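Local atomic coordinates of F5/8 type C domain protein (Bacteroides ovatus, PDB entry 4ZRX), a protein that probably releases alpha-L-fucose from glycans by hydrolysis of the glycosidic bond, using a TIM-barrel domain, and carries an F5/8 type C domain. Residues 90-95 / 128-133. Sequence-based numbering, arbitrary orientation.
Sequences KMVLLT and KELRAA
Val92 and Leu94 of the strand meet one side chain of the helix, Leu130. The contact is wholly apolar, and no hydrogen bond joins the two segments. Val92 is the first of the two to meet the helix. Its CB points toward the helix, and its CG2 touches Leu130 CD1 at 4.1 Å, a van der Waals contact. Its CG1 is anti to the carbonyl carbon (chi1 -58°), which leaves CG2 between the backbone N and the carbonyl carbon. Leu94 faces the helix too and makes the closer contact. Its CB lies 3.6 Å from Leu130 CD2. Leu94 CD2 also meets Leu130 CD2, at 3.8 Å. Leu130 thus spreads its two methyls along the strand, CD1 to Val92 and CD2 to Leu94. Its CG is anti to the backbone N (chi1 -179°), which extends the fork toward the strand. The two leucines run past each other in opposite directions and touch alongside. The backbones stay well apart, with the CA atoms of Leu94 and Leu130 separated by 8.4 Å. All three touching residues are buried.

This is packing between a strand of the TIM-barrel wall and a helix of the layer around it. The helix 126-137 follows the strand 91-97 in the chain and leads into the parallel strand 140-145, a right-handed beta-alpha-beta crossover. Strand 91-97 lies between 44-48 and 140-145. Phe141 of strand 140-145 also touches Leu130. Helix 77-86 packs next to the contact, with Leu84 against Val92 and Val81 against Leu130.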
loop_
_atom_site.group_PDB
_atom_site.type_symbol
_atom_site.label_atom_id
_atom_site.label_comp_id
_atom_site.label_asym_id
_atom_site.label_seq_id
_atom_site.Cartn_x
_atom_site.Cartn_y
_atom_site.Cartn_z
ATOM N N LYS A 90 -0.054 14.578 3.860
ATOM C CA LYS A 90 -1.060 15.620 4.071
ATOM C C LYS A 90 -1.912 15.442 5.303
ATOM O O LYS A 90 -2.714 16.301 5.628
ATOM C CB LYS A 90 -1.956 15.814 2.817
ATOM C CG LYS A 90 -1.195 16.176 1.601
ATOM C CD LYS A 90 -0.460 17.518 1.677
ATOM C CE LYS A 90 0.113 17.869 0.315
ATOM N NZ LYS A 90 0.573 19.270 0.197
HETATM N N MSE A 91 -1.781 14.310 5.973
HETATM C CA MSE A 91 -2.472 14.066 7.226
HETATM C C MSE A 91 -1.638 13.001 7.962
HETATM O O MSE A 91 -0.944 12.184 7.351
HETATM C CB MSE A 91 -3.876 13.543 6.983
HETATM C CG MSE A 91 -4.675 13.436 8.191
HETATM SE SE MSE A 91 -6.437 12.756 7.922
HETATM C CE MSE A 91 -5.845 10.975 7.671
ATOM N N VAL A 92 -1.703 13.056 9.271
ATOM C CA VAL A 92 -1.208 11.981 10.111
ATOM C C VAL A 92 -2.356 11.372 10.871
ATOM O O VAL A 92 -3.275 12.079 11.388
ATOM C CB VAL A 92 -0.099 12.454 11.053
ATOM C CG1 VAL A 92 1.061 13.037 10.266
ATOM C CG2 VAL A 92 -0.535 13.503 11.980
ATOM N N LEU A 93 -2.377 10.040 10.923
ATOM C CA LEU A 93 -3.480 9.325 11.511
ATOM C C LEU A 93 -2.971 8.395 12.581
ATOM O O LEU A 93 -2.300 7.417 12.293
ATOM C CB LEU A 93 -4.231 8.549 10.402
ATOM C CG LEU A 93 -5.297 7.520 10.775
ATOM C CD1 LEU A 93 -6.348 8.005 11.524
ATOM C CD2 LEU A 93 -5.912 6.909 9.457
ATOM N N LEU A 94 -3.301 8.694 13.830
ATOM C CA LEU A 94 -2.715 7.971 14.984
ATOM C C LEU A 94 -3.638 6.895 15.512
ATOM O O LEU A 94 -4.838 7.127 15.708
ATOM C CB LEU A 94 -2.420 8.981 16.116
ATOM C CG LEU A 94 -1.886 8.434 17.391
ATOM C CD1 LEU A 94 -0.457 7.992 17.207
ATOM C CD2 LEU A 94 -1.916 9.482 18.441
ATOM N N THR A 95 -3.096 5.726 15.839
ATOM C CA THR A 95 -3.787 4.690 16.576
ATOM C C THR A 95 -3.918 5.092 18.062
ATOM O O THR A 95 -3.160 4.638 18.935
ATOM C CB THR A 95 -3.104 3.329 16.488
ATOM O OG1 THR A 95 -1.737 3.418 16.923
ATOM C CG2 THR A 95 -3.094 2.833 15.003
ATOM N N LYS A 128 -2.186 14.449 22.606
ATOM C CA LYS A 128 -1.903 15.834 22.798
ATOM C C LYS A 128 -0.574 16.243 22.188
ATOM O O LYS A 128 -0.502 17.278 21.523
ATOM C CB LYS A 128 -1.927 16.165 24.300
ATOM C CG LYS A 128 -1.714 17.686 24.586
ATOM C CD LYS A 128 -1.846 18.003 26.091
ATOM C CE LYS A 128 -0.808 17.287 26.888
ATOM N NZ LYS A 128 0.588 17.162 26.279
ATOM N N GLU A 129 0.491 15.475 22.416
ATOM C CA GLU A 129 1.777 15.821 21.864
ATOM C C GLU A 129 1.731 15.819 20.320
ATOM O O GLU A 129 2.329 16.701 19.694
ATOM C CB GLU A 129 2.862 14.878 22.345
ATOM C CG GLU A 129 3.018 14.947 23.855
ATOM C CD GLU A 129 4.365 14.539 24.413
ATOM O OE1 GLU A 129 5.363 14.603 23.688
ATOM O OE2 GLU A 129 4.427 14.246 25.658
ATOM N N LEU A 130 1.027 14.843 19.745
ATOM C CA LEU A 130 0.887 14.796 18.293
ATOM C C LEU A 130 0.111 16.023 17.804
ATOM O O LEU A 130 0.490 16.665 16.802
ATOM C CB LEU A 130 0.181 13.518 17.823
ATOM C CG LEU A 130 0.029 13.425 16.303
ATOM C CD1 LEU A 130 1.338 13.503 15.601
ATOM C CD2 LEU A 130 -0.679 12.104 15.997
ATOM N N ARG A 131 -0.982 16.358 18.489
ATOM C CA ARG A 131 -1.742 17.537 18.056
ATOM C C ARG A 131 -0.946 18.801 18.114
ATOM O O ARG A 131 -1.098 19.629 17.214
ATOM C CB ARG A 131 -3.101 17.697 18.744
ATOM C CG ARG A 131 -4.137 18.679 17.987
ATOM C CD ARG A 131 -4.541 17.933 16.704
ATOM N NE ARG A 131 -5.493 18.656 15.817
ATOM C CZ ARG A 131 -5.141 19.555 14.923
ATOM N NH1 ARG A 131 -3.909 20.004 14.774
ATOM N NH2 ARG A 131 -6.049 19.967 14.084
ATOM N N ALA A 132 -0.118 18.984 19.150
ATOM C CA ALA A 132 0.752 20.144 19.250
ATOM C C ALA A 132 1.754 20.252 18.070
ATOM O O ALA A 132 1.939 21.327 17.508
ATOM C CB ALA A 132 1.477 20.140 20.593
ATOM N N ALA A 133 2.314 19.117 17.683
ATOM C CA ALA A 133 3.202 19.027 16.536
ATOM C C ALA A 133 2.432 19.290 15.227
ATOM O O ALA A 133 2.937 20.044 14.395
ATOM C CB ALA A 133 3.927 17.766 16.500
#